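Ribosomal protein L11 methyltransferase (Lactobacillus delbrueckii subsp. bulgaricus ATCC BAA-365, PDB 3GRZ) probably transfers methyl groups from S-adenosyl-L-methionine to lysine side chains of ribosomal protein L11, this chain being its C-terminal, cofactor-binding methyltransferase part. Local coordinates at residues Y21-V24 with E29-R32; T47-L52 with L181-G186; I73-A78 with K84-T89; T116-D121 with I142-S147; I133-L138 with P166-A171. All coordinates share one frame; numbering follows the deposited sequence. Where two conformers were deposited one is given.

How the contacts relate
Contacts 2, 3 and 5 are buried and held by apolar side chains without a hydrogen bond across them: contacts 2 and 3 each lay a helix on a strand of the seven-stranded sheet, and contact 5 joins two helices. Contact 1 lies at the surface, about 34 Å centre to centre from contacts 4 and 5. Its strand still reaches the core, because Ile31 packs on Ile73, Ile76 and Ala77 of contact 3. Contact 3 also meets contact 2 through Leu74 and Ala77 against Ala50 and Met51. Contacts 4 and 5 share helix 135-145, but contact 4 is only partly buried and works by polar chemistry, with a glutamine amide and a water.

Contact 1 (Y21-V24 with E29-R32); sequences YQPV and EIIR
Tyr21 and Pro23 meet Ile30 in a surface contact of apolar side chains, where the loop leading out of strand 12-16 comes back past strand 29-33. The delta methyl of Ile30 does most of the touching. It sits at the edge of the Tyr21 ring, in the ring plane, with CD1 4.0 Å from Tyr21 CD2, and the two side chains run at about a right angle to each other. From the proline side, Pro23 CG lies 3.8 Å from Ile30 CD1 and 3.9 Å from Ile30 CG1, so the pyrrolidine ring flanks the outer branch of the isoleucine. Pro23 also contributes its N to one face of the Tyr21 ring, 3.9 Å above the plane and offset toward the rim. Tyr21 has CG anti to its own N (chi1 -176°), which swings the ring back over that proline.

Strand 29-33 is an outer strand of a small three-stranded sheet with 6-9 and 12-16, packed through Ile31 on helix 73-80 of the methyltransferase domain. Ile30 points to the loop instead. With an alanine in place of Ile30 the CD1 methyl is gone, and the Tyr21 edge and Pro23 ring would probably lose their shared apolar partner, leaving the loop less firmly held.

At the other end, Arg32 comes in two conformers; in the one described, NH1 stands 3.7 Å from Tyr21 N, a buried nitrogen with no partner in the model, but the placement is too uncertain to carry much. The guanidinium bonds instead to the carbonyl oxygen of Glu19.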
# COMPACT_ATOMS: atom_id res chain seq x y z
N TYR B 21 -14.80 7.01 -18.01
CA TYR B 21 -14.97 6.63 -16.61
C TYR B 21 -14.89 7.80 -15.65
O TYR B 21 -13.94 8.58 -15.67
CB TYR B 21 -13.96 5.55 -16.21
CG TYR B 21 -14.15 5.05 -14.80
CD1 TYR B 21 -15.33 4.40 -14.42
CD2 TYR B 21 -13.16 5.23 -13.84
CE1 TYR B 21 -15.51 3.94 -13.12
CE2 TYR B 21 -13.33 4.78 -12.54
CZ TYR B 21 -14.51 4.13 -12.19
OH TYR B 21 -14.70 3.67 -10.91
N GLN B 22 -15.90 7.92 -14.80
CA GLN B 22 -15.92 8.95 -13.77
C GLN B 22 -15.84 8.25 -12.41
O GLN B 22 -16.78 7.56 -12.01
CB GLN B 22 -17.18 9.82 -13.88
CG GLN B 22 -17.32 10.60 -15.20
CD GLN B 22 -16.15 11.55 -15.46
OE1 GLN B 22 -15.78 12.36 -14.60
NE2 GLN B 22 -15.57 11.46 -16.65
N PRO B 23 -14.69 8.40 -11.72
CA PRO B 23 -14.55 7.74 -10.42
C PRO B 23 -15.40 8.43 -9.37
O PRO B 23 -15.55 9.66 -9.41
CB PRO B 23 -13.06 7.87 -10.11
CG PRO B 23 -12.61 9.05 -10.88
CD PRO B 23 -13.47 9.13 -12.10
N VAL B 24 -15.95 7.65 -8.44
CA VAL B 24 -16.72 8.19 -7.31
C VAL B 24 -15.86 9.10 -6.42
O VAL B 24 -16.35 10.12 -5.92
CB VAL B 24 -17.50 7.07 -6.54
CG1 VAL B 24 -16.55 6.08 -5.83
CG2 VAL B 24 -18.50 7.67 -5.56
N GLU B 29 -6.72 8.89 -9.00
CA GLU B 29 -6.04 9.05 -10.28
C GLU B 29 -6.45 7.95 -11.27
O GLU B 29 -6.45 6.76 -10.95
CB GLU B 29 -4.52 9.04 -10.06
CG GLU B 29 -3.73 9.58 -11.22
CD GLU B 29 -3.75 11.10 -11.33
OE1 GLU B 29 -4.05 11.60 -12.43
OE2 GLU B 29 -3.47 11.79 -10.32
N ILE B 30 -6.81 8.37 -12.49
CA ILE B 30 -7.19 7.41 -13.53
C ILE B 30 -6.06 7.33 -14.54
O ILE B 30 -5.67 8.34 -15.14
CB ILE B 30 -8.52 7.80 -14.21
CG1 ILE B 30 -9.66 7.94 -13.18
CG2 ILE B 30 -8.89 6.82 -15.31
CD1 ILE B 30 -9.85 6.75 -12.21
N ILE B 31 -5.51 6.13 -14.71
CA ILE B 31 -4.46 5.95 -15.69
C ILE B 31 -5.03 5.22 -16.91
O ILE B 31 -5.47 4.07 -16.81
CB ILE B 31 -3.23 5.22 -15.10
CG1 ILE B 31 -2.59 6.08 -14.01
CG2 ILE B 31 -2.21 4.90 -16.21
CD1 ILE B 31 -1.39 5.44 -13.36
N ARG B 32 -5.05 5.94 -18.03
CA ARG B 32 -5.50 5.38 -19.29
C ARG B 32 -4.37 4.63 -20.00
O ARG B 32 -3.25 5.13 -20.13
CB ARG B 32 -6.11 6.46 -20.18
CG ARG B 32 -7.32 7.11 -19.52
CD ARG B 32 -8.06 8.08 -20.42
NE ARG B 32 -9.35 8.42 -19.82
CZ ARG B 32 -10.48 7.75 -20.03
NH1 ARG B 32 -11.60 8.13 -19.43
NH2 ARG B 32 -10.50 6.70 -20.85

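Contact 2 (T47-L52 with L181-G186); sequences TQLAML and LKMRAG
Met183 lays its side chain along Leu49, the two sliding past each other in opposite directions. Its thioether bends at the last torsion (chi3 -76°), which carries CE in to 3.3 Å from the carbonyl oxygen Leu49 O, tight against the helix backbone. The sulfur then faces the next turn, with Met183 SD 4.0 Å from Leu52 CB and 4.1 Å from Leu52 CD1. Leu49 uses both branches: CD2 is 4.1 Å from both Met183 CB and Ala185 CB, and CD1 lies near the strand backbone at Met183 O. Were this leucine an alanine, the CB atoms of Met183 and Ala185 would probably face a gap, and Leu181 of the second subunit would lose a partner. The axes of the two segments come within 9.4 Å and run roughly antiparallel, at 155°.

In the second subunit Leu181 packs on Leu49, and Lys182, Met183 and Arg184 pair with a strand of that chain, so the sheet continues through the dimer interface. Helix 44-57, which carries the predicted cofactor-binding Thr47, covers the strand that is outermost within this chain, 177-185, in the mixed seven-stranded sheet of order 3-2-1-4-5-7-6 that marks the class I methyltransferase fold.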
# COMPACT_ATOMS: atom_id res chain seq x y z
N THR B 47 1.35 -5.56 -10.64
CA THR B 47 1.21 -4.12 -10.78
C THR B 47 0.79 -3.50 -9.45
O THR B 47 1.38 -2.53 -9.01
CB THR B 47 0.23 -3.75 -11.94
OG1 THR B 47 0.82 -4.15 -13.17
CG2 THR B 47 -0.04 -2.26 -12.01
N GLN B 48 -0.22 -4.08 -8.79
CA GLN B 48 -0.70 -3.57 -7.51
C GLN B 48 0.39 -3.61 -6.42
O GLN B 48 0.51 -2.66 -5.66
CB GLN B 48 -1.93 -4.35 -7.04
CG GLN B 48 -2.53 -3.80 -5.73
CD GLN B 48 -3.70 -4.61 -5.24
OE1 GLN B 48 -3.55 -5.75 -4.80
NE2 GLN B 48 -4.90 -4.02 -5.30
N LEU B 49 1.18 -4.69 -6.36
CA LEU B 49 2.24 -4.79 -5.35
C LEU B 49 3.26 -3.69 -5.53
O LEU B 49 3.62 -2.98 -4.57
CB LEU B 49 2.90 -6.19 -5.36
CG LEU B 49 1.96 -7.38 -5.07
CD1 LEU B 49 2.72 -8.69 -4.96
CD2 LEU B 49 1.10 -7.12 -3.83
N ALA B 50 3.70 -3.51 -6.77
CA ALA B 50 4.64 -2.43 -7.12
C ALA B 50 4.06 -1.05 -6.77
O ALA B 50 4.74 -0.24 -6.13
CB ALA B 50 5.04 -2.51 -8.59
N MET B 51 2.80 -0.82 -7.14
CA MET B 51 2.12 0.44 -6.82
C MET B 51 2.01 0.76 -5.33
O MET B 51 2.15 1.92 -4.94
CB MET B 51 0.70 0.50 -7.43
CG MET B 51 0.66 0.69 -8.92
SD MET B 51 1.50 2.19 -9.47
CE MET B 51 1.02 3.38 -8.18
N LEU B 52 1.72 -0.26 -4.52
CA LEU B 52 1.66 -0.09 -3.05
C LEU B 52 3.03 0.31 -2.50
O LEU B 52 3.12 1.14 -1.60
CB LEU B 52 1.16 -1.35 -2.36
CG LEU B 52 -0.31 -1.73 -2.59
CD1 LEU B 52 -0.66 -3.07 -1.93
CD2 LEU B 52 -1.25 -0.62 -2.14
N LEU B 181 9.94 -4.40 3.51
CA LEU B 181 8.55 -4.83 3.36
C LEU B 181 8.45 -5.91 2.30
O LEU B 181 8.96 -5.77 1.20
CB LEU B 181 7.64 -3.65 3.03
CG LEU B 181 6.17 -3.95 2.67
CD1 LEU B 181 5.33 -4.41 3.89
CD2 LEU B 181 5.54 -2.76 2.02
N LYS B 182 7.80 -7.00 2.68
CA LYS B 182 7.53 -8.12 1.80
C LYS B 182 6.02 -8.23 1.64
O LYS B 182 5.27 -8.22 2.62
CB LYS B 182 8.12 -9.40 2.40
CG LYS B 182 7.83 -10.66 1.58
CD LYS B 182 8.53 -11.88 2.18
CE LYS B 182 7.74 -12.49 3.34
NZ LYS B 182 8.51 -13.55 4.05
N MET B 183 5.56 -8.29 0.40
CA MET B 183 4.12 -8.42 0.15
C MET B 183 3.90 -9.67 -0.69
O MET B 183 4.69 -9.95 -1.58
CB MET B 183 3.59 -7.19 -0.60
CG MET B 183 3.51 -5.90 0.20
SD MET B 183 3.08 -4.49 -0.86
CE MET B 183 4.62 -4.19 -1.68
N ARG B 184 2.86 -10.43 -0.39
CA ARG B 184 2.54 -11.59 -1.17
C ARG B 184 1.06 -11.64 -1.48
O ARG B 184 0.24 -11.68 -0.57
CB ARG B 184 2.98 -12.88 -0.46
CG ARG B 184 2.49 -14.11 -1.21
CD ARG B 184 3.19 -15.38 -0.87
NE ARG B 184 2.59 -16.49 -1.60
CZ ARG B 184 2.93 -17.76 -1.43
NH1 ARG B 184 2.31 -18.70 -2.14
NH2 ARG B 184 3.87 -18.09 -0.56
N ALA B 185 0.74 -11.64 -2.78
CA ALA B 185 -0.62 -11.82 -3.27
C ALA B 185 -0.66 -12.98 -4.27
O ALA B 185 -0.03 -12.92 -5.33
CB ALA B 185 -1.14 -10.53 -3.93
N GLY B 186 -1.40 -14.04 -3.92
CA GLY B 186 -1.39 -15.27 -4.71
C GLY B 186 -0.01 -15.88 -4.65
O GLY B 186 0.54 -16.04 -3.57

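Contact 3 (I73-A78 with K84-T89); sequences ILAIAA and KSVLAT
Ala75 is the bump here: its single methyl drops into the notch between the side chains of Val86 and Ala88, two residues apart on the strand and both pointing to the helix. Its CB stands 3.7 Å from Val86 CG1 on one flank and 3.8 Å from Ala88 CB on the other. Val86 fills the hollow between Ala75 and Ala78, one turn apart on the helix. With CG1 anti to its own N (chi1 -173°), the valine sets both methyls against the helix, CG1 3.9 Å and CG2 4.0 Å from Ala75 O, both branches of the fork facing that carbonyl oxygen. Ala78 CB closes the far side more loosely, 4.4 Å from Val86 CG2.

Small residues on both surfaces let the elements come close: the CA atoms of Ala75 and Ala88 are 6.1 Å apart, and the axes approach to 8.7 Å, running antiparallel at 178°. Ala75 probably closes a glycine-rich, Rossmann-type sequence with Gly70 and Gly72, consistent with the predicted cofactor site at Gly68 and Asp90 nearby.

The pair forms the second half of the beta-alpha-beta unit of strand 63-67, helix 73-80 and strand 85-90. Elsewhere the helix meets helix 44-57 through Leu74 and Ala77, and strand 29-33 through Ile73 and Ile76.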
# COMPACT_ATOMS: atom_id res chain seq x y z
N ILE B 73 3.21 1.76 -17.27
CA ILE B 73 2.24 1.97 -16.18
C ILE B 73 2.88 2.54 -14.89
O ILE B 73 2.42 3.55 -14.36
CB ILE B 73 1.37 0.68 -15.90
CG1 ILE B 73 0.40 0.88 -14.74
CG2 ILE B 73 2.23 -0.57 -15.64
CD1 ILE B 73 -0.68 1.88 -14.99
N LEU B 74 3.96 1.91 -14.43
CA LEU B 74 4.61 2.33 -13.18
C LEU B 74 5.33 3.67 -13.32
O LEU B 74 5.29 4.48 -12.39
CB LEU B 74 5.54 1.25 -12.65
CG LEU B 74 4.96 -0.15 -12.35
CD1 LEU B 74 6.05 -1.07 -11.84
CD2 LEU B 74 3.78 -0.09 -11.38
N ALA B 75 5.94 3.93 -14.47
CA ALA B 75 6.56 5.24 -14.74
C ALA B 75 5.50 6.33 -14.70
O ALA B 75 5.70 7.39 -14.10
CB ALA B 75 7.29 5.24 -16.09
N ILE B 76 4.35 6.06 -15.32
CA ILE B 76 3.24 7.02 -15.34
C ILE B 76 2.67 7.27 -13.93
O ILE B 76 2.43 8.41 -13.54
CB ILE B 76 2.12 6.53 -16.30
CG1 ILE B 76 2.62 6.61 -17.75
CG2 ILE B 76 0.81 7.34 -16.13
CD1 ILE B 76 1.84 5.69 -18.72
N ALA B 77 2.46 6.21 -13.18
CA ALA B 77 1.97 6.31 -11.82
C ALA B 77 2.93 7.07 -10.91
O ALA B 77 2.51 7.90 -10.12
CB ALA B 77 1.72 4.95 -11.27
N ALA B 78 4.23 6.79 -11.05
CA ALA B 78 5.24 7.51 -10.29
C ALA B 78 5.19 9.00 -10.60
O ALA B 78 5.26 9.82 -9.68
CB ALA B 78 6.64 6.95 -10.58
N LYS B 84 10.18 13.52 -8.73
CA LYS B 84 11.05 14.63 -9.12
C LYS B 84 11.50 14.47 -10.58
O LYS B 84 11.79 15.45 -11.26
CB LYS B 84 12.27 14.71 -8.19
CG LYS B 84 13.02 16.03 -8.23
CD LYS B 84 14.35 15.98 -7.47
CE LYS B 84 14.15 16.07 -5.96
NZ LYS B 84 15.44 15.99 -5.22
N SER B 85 11.58 13.23 -11.04
CA SER B 85 11.91 12.92 -12.42
C SER B 85 11.65 11.44 -12.62
O SER B 85 11.64 10.68 -11.65
CB SER B 85 13.37 13.25 -12.75
OG SER B 85 14.24 12.41 -12.03
N VAL B 86 11.41 11.05 -13.87
CA VAL B 86 11.18 9.64 -14.21
C VAL B 86 11.95 9.26 -15.47
O VAL B 86 11.80 9.90 -16.52
CB VAL B 86 9.66 9.28 -14.41
CG1 VAL B 86 9.50 7.78 -14.59
CG2 VAL B 86 8.81 9.74 -13.23
N LEU B 87 12.79 8.24 -15.34
CA LEU B 87 13.37 7.57 -16.49
C LEU B 87 12.74 6.18 -16.57
O LEU B 87 12.70 5.45 -15.58
CB LEU B 87 14.89 7.43 -16.35
CG LEU B 87 15.57 6.56 -17.43
CD1 LEU B 87 15.47 7.20 -18.84
CD2 LEU B 87 17.02 6.31 -17.06
N ALA B 88 12.24 5.84 -17.75
CA ALA B 88 11.67 4.52 -17.99
C ALA B 88 12.54 3.79 -19.03
O ALA B 88 12.84 4.36 -20.10
CB ALA B 88 10.23 4.66 -18.47
N THR B 89 12.97 2.57 -18.70
CA THR B 89 13.82 1.78 -19.60
C THR B 89 13.18 0.46 -20.03
O THR B 89 12.40 -0.14 -19.27
CB THR B 89 15.23 1.48 -19.02
OG1 THR B 89 15.15 0.43 -18.06
CG2 THR B 89 15.85 2.72 -18.37

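Contact 4 (T116-D121 with I142-S147); sequences TSLLAD and IPQLDS
The carboxamide of Gln144 is the flat group, and Leu118 lies over one of its faces: Leu118 CB is 3.6 Å from Gln144 OE1, while Leu118 CD1 hangs over the nitrogen, 4.1 Å from Gln144 NE2. The polar rim of the amide turns to the backbone of the loop. There Gln144 OE1 accepts a hydrogen bond from Leu119 N at 3.0 Å. The bond is bent, 141° at the hydrogen, and the donor is tilted 17° from the carbonyl plane. Leu119 CB crowds the same oxygen at 3.4 Å. The nitrogen is used too: Gln144 NE2 gives a hydrogen to a water 2.9 Å away, which in turn donates to Ser117 O. The glutamine runs extended beyond CG (chi2 -165°), which carries the amide from the weakly bonded, kinked part of helix 135-145 across to the loop.

Residues Ser117 to Ala120 form a type II' beta turn, closed by Ala120 N to Ser117 O. Leu118 takes the first corner with positive phi, and the N-H of Leu119 at the second corner points to Gln144 rather than into the turn. Thr116 OG1, from just before it, donates to Ala120 O. Leu118 also packs on Ile137 and Leu141 of the helix. The Leu118 side chain lies about 7 Å from that of Gly68, predicted to bind the cofactor.

Exchanging oxygen and nitrogen of the amide would set an N-H against that of Leu119, whereas the water could turn round, so the backbone bond is what probably fixes the amide and ties helix to turn.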
# COMPACT_ATOMS: atom_id res chain seq x y z
N THR B 116 17.32 0.26 -23.54
CA THR B 116 18.50 -0.33 -22.93
C THR B 116 18.12 -1.51 -22.05
O THR B 116 17.01 -1.59 -21.54
CB THR B 116 19.36 0.72 -22.12
OG1 THR B 116 20.61 0.11 -21.77
CG2 THR B 116 18.65 1.23 -20.85
N SER B 117 19.07 -2.43 -21.89
CA SER B 117 18.89 -3.59 -21.04
C SER B 117 19.29 -3.26 -19.60
O SER B 117 20.44 -2.92 -19.32
CB SER B 117 19.71 -4.76 -21.57
OG SER B 117 19.45 -5.93 -20.82
N LEU B 118 18.31 -3.38 -18.70
CA LEU B 118 18.47 -3.08 -17.27
C LEU B 118 18.94 -1.66 -17.05
O LEU B 118 18.25 -0.72 -17.43
CB LEU B 118 19.34 -4.13 -16.57
CG LEU B 118 18.73 -5.53 -16.64
CD1 LEU B 118 19.68 -6.55 -16.07
CD2 LEU B 118 17.39 -5.57 -15.91
N LEU B 119 20.12 -1.49 -16.46
CA LEU B 119 20.67 -0.15 -16.27
C LEU B 119 22.02 0.04 -16.97
O LEU B 119 22.80 0.92 -16.56
CB LEU B 119 20.77 0.20 -14.77
CG LEU B 119 19.45 0.38 -14.01
CD1 LEU B 119 19.69 0.34 -12.51
CD2 LEU B 119 18.72 1.66 -14.42
N ALA B 120 22.25 -0.74 -18.02
CA ALA B 120 23.40 -0.57 -18.89
C ALA B 120 23.33 0.80 -19.54
O ALA B 120 22.30 1.19 -20.10
CB ALA B 120 23.46 -1.67 -19.96
N ASP B 121 24.42 1.56 -19.41
CA ASP B 121 24.54 2.84 -20.08
C ASP B 121 23.60 3.90 -19.50
O ASP B 121 23.35 4.94 -20.13
CB ASP B 121 24.33 2.67 -21.58
CG ASP B 121 25.43 1.85 -22.24
OD1 ASP B 121 26.59 2.33 -22.28
OD2 ASP B 121 25.14 0.73 -22.70
N ILE B 142 20.14 -6.90 -9.69
CA ILE B 142 20.62 -6.69 -8.32
C ILE B 142 22.06 -6.09 -8.24
O ILE B 142 22.22 -5.03 -7.61
CB ILE B 142 20.38 -7.94 -7.40
CG1 ILE B 142 18.88 -8.07 -7.06
CG2 ILE B 142 21.19 -7.83 -6.12
CD1 ILE B 142 18.43 -9.45 -6.59
N PRO B 143 23.08 -6.69 -8.92
CA PRO B 143 24.43 -6.11 -8.82
C PRO B 143 24.63 -4.73 -9.48
O PRO B 143 25.68 -4.11 -9.28
CB PRO B 143 25.32 -7.14 -9.53
CG PRO B 143 24.50 -8.36 -9.67
CD PRO B 143 23.09 -7.89 -9.78
N GLN B 144 23.63 -4.27 -10.24
CA GLN B 144 23.67 -2.95 -10.87
C GLN B 144 23.07 -1.85 -10.00
O GLN B 144 23.26 -0.67 -10.29
CB GLN B 144 22.95 -2.95 -12.23
CG GLN B 144 23.40 -4.04 -13.19
CD GLN B 144 22.94 -3.78 -14.63
OE1 GLN B 144 22.27 -2.80 -14.92
NE2 GLN B 144 23.33 -4.67 -15.53
N LEU B 145 22.34 -2.24 -8.95
CA LEU B 145 21.56 -1.29 -8.13
C LEU B 145 22.42 -0.27 -7.40
O LEU B 145 22.14 0.92 -7.46
CB LEU B 145 20.68 -2.02 -7.12
CG LEU B 145 19.48 -2.85 -7.61
CD1 LEU B 145 18.89 -3.62 -6.44
CD2 LEU B 145 18.42 -1.94 -8.27
N ASP B 146 23.46 -0.75 -6.71
CA ASP B 146 24.36 0.10 -5.91
C ASP B 146 24.88 1.35 -6.63
O ASP B 146 24.76 2.47 -6.11
CB ASP B 146 25.54 -0.73 -5.38
CG ASP B 146 26.55 0.12 -4.63
OD1 ASP B 146 26.17 0.71 -3.59
OD2 ASP B 146 27.71 0.20 -5.08
N SER B 147 25.46 1.16 -7.81
CA SER B 147 26.02 2.28 -8.59
C SER B 147 24.99 3.24 -9.21
O SER B 147 25.36 4.28 -9.75
CB SER B 147 26.96 1.75 -9.69
OG SER B 147 26.28 0.86 -10.57
O HOH W 1 22.24 -4.72 -18.25

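Contact 5 (I133-L138 with P166-A171); sequences ILAEIL and PKIEQA
Two helices of the methyltransferase fold that lie against strand 153-161 meet here, the first turn of helix 135-145 against helix 165-174, with Ile168 as the bridging side chain opposite Ala135 and Leu138. Its delta methyl does the work: Ile168 CD1 is 3.8 Å from Ala135 CB and 4.0 Å from Leu138 CB. These two are one turn apart on the same face of their helix, and the methyl rests between them. It also touches the backbone, with Ile168 CD1 3.6 Å from Ala135 O. CG1 of Ile168 lies anti to its carbonyl carbon (chi1 -59°), and this throws the longer branch out from helix 165-174 toward its partner.

Leu134 stands at the N-cap position, and its O accepts the first regular helical bond, from Leu138 N at 3.0 Å, so both touched residues belong to the opening turn. No hydrogen bond crosses between the segments, and the buried area is small.

Helix 135-145 starts just after strand 126-132, whose last residue, Asn132, is a predicted cofactor ligand. Leu138 and Ile168 both lean on Ile160 of strand 153-161, and Leu138 on Phe157 as well. Further along, Leu139 meets Ile168 and Ala171, and Ile142 meets Ala171, extending the packing of the two helices.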
# COMPACT_ATOMS: atom_id res chain seq x y z
N ILE B 133 9.61 -7.14 -13.05
CA ILE B 133 10.11 -8.05 -14.07
C ILE B 133 10.39 -9.40 -13.39
O ILE B 133 10.45 -9.49 -12.15
CB ILE B 133 11.39 -7.49 -14.79
CG1 ILE B 133 12.47 -7.11 -13.78
CG2 ILE B 133 11.05 -6.25 -15.67
CD1 ILE B 133 13.66 -6.31 -14.36
N LEU B 134 10.54 -10.44 -14.20
CA LEU B 134 10.71 -11.79 -13.69
C LEU B 134 12.04 -11.95 -12.95
O LEU B 134 13.00 -11.24 -13.23
CB LEU B 134 10.55 -12.81 -14.81
CG LEU B 134 9.21 -12.74 -15.55
CD1 LEU B 134 9.19 -13.70 -16.71
CD2 LEU B 134 8.00 -12.96 -14.63
N ALA B 135 12.04 -12.88 -11.99
CA ALA B 135 13.10 -13.00 -10.99
C ALA B 135 14.49 -13.27 -11.54
O ALA B 135 15.47 -12.77 -10.99
CB ALA B 135 12.72 -14.04 -9.96
N GLU B 136 14.60 -14.03 -12.63
CA GLU B 136 15.92 -14.28 -13.23
C GLU B 136 16.56 -13.02 -13.83
O GLU B 136 17.78 -12.88 -13.80
CB GLU B 136 15.93 -15.44 -14.23
CG GLU B 136 14.86 -15.43 -15.30
CD GLU B 136 13.62 -16.19 -14.87
OE1 GLU B 136 13.62 -17.46 -14.91
OE2 GLU B 136 12.66 -15.50 -14.47
N ILE B 137 15.73 -12.11 -14.33
CA ILE B 137 16.20 -10.81 -14.81
C ILE B 137 16.52 -9.91 -13.62
O ILE B 137 17.52 -9.18 -13.63
CB ILE B 137 15.17 -10.13 -15.76
CG1 ILE B 137 14.70 -11.12 -16.84
CG2 ILE B 137 15.77 -8.88 -16.42
CD1 ILE B 137 13.40 -10.73 -17.51
N LEU B 138 15.69 -9.97 -12.57
CA LEU B 138 15.97 -9.26 -11.31
C LEU B 138 17.34 -9.62 -10.72
O LEU B 138 18.05 -8.74 -10.24
CB LEU B 138 14.88 -9.47 -10.26
CG LEU B 138 13.54 -8.78 -10.50
CD1 LEU B 138 12.55 -9.25 -9.45
CD2 LEU B 138 13.68 -7.28 -10.47
N PRO B 166 13.82 -17.18 -2.17
CA PRO B 166 15.14 -17.47 -1.59
C PRO B 166 16.36 -16.97 -2.40
O PRO B 166 17.25 -16.36 -1.81
CB PRO B 166 15.14 -19.00 -1.50
CG PRO B 166 13.72 -19.35 -1.27
CD PRO B 166 12.95 -18.37 -2.14
N LYS B 167 16.36 -17.21 -3.71
CA LYS B 167 17.43 -16.75 -4.60
C LYS B 167 17.54 -15.23 -4.63
O LYS B 167 18.64 -14.69 -4.61
CB LYS B 167 17.25 -17.30 -6.02
CG LYS B 167 17.60 -18.79 -6.16
CD LYS B 167 17.13 -19.34 -7.50
CE LYS B 167 18.23 -19.33 -8.56
NZ LYS B 167 19.11 -20.53 -8.44
N ILE B 168 16.38 -14.56 -4.67
CA ILE B 168 16.31 -13.09 -4.60
C ILE B 168 16.83 -12.58 -3.24
O ILE B 168 17.68 -11.68 -3.19
CB ILE B 168 14.86 -12.56 -4.88
CG1 ILE B 168 14.36 -13.00 -6.28
CG2 ILE B 168 14.80 -11.04 -4.70
CD1 ILE B 168 15.06 -12.33 -7.43
N GLU B 169 16.33 -13.17 -2.16
CA GLU B 169 16.76 -12.80 -0.80
C GLU B 169 18.27 -12.96 -0.58
O GLU B 169 18.90 -12.11 0.04
CB GLU B 169 16.00 -13.60 0.25
CG GLU B 169 14.56 -13.15 0.45
CD GLU B 169 13.81 -13.94 1.52
OE1 GLU B 169 14.14 -15.12 1.76
OE2 GLU B 169 12.87 -13.37 2.12
N GLN B 170 18.84 -14.03 -1.12
CA GLN B 170 20.27 -14.32 -0.97
C GLN B 170 21.11 -13.31 -1.75
O GLN B 170 22.06 -12.75 -1.21
CB GLN B 170 20.57 -15.75 -1.42
CG GLN B 170 21.87 -16.33 -0.89
CD GLN B 170 22.28 -17.60 -1.63
OE1 GLN B 170 21.49 -18.53 -1.81
NE2 GLN B 170 23.53 -17.63 -2.09
N ALA B 171 20.72 -13.06 -3.01
CA ALA B 171 21.38 -12.04 -3.85
C ALA B 171 21.30 -10.61 -3.29
O ALA B 171 22.27 -9.86 -3.41
CB ALA B 171 20.84 -12.09 -5.26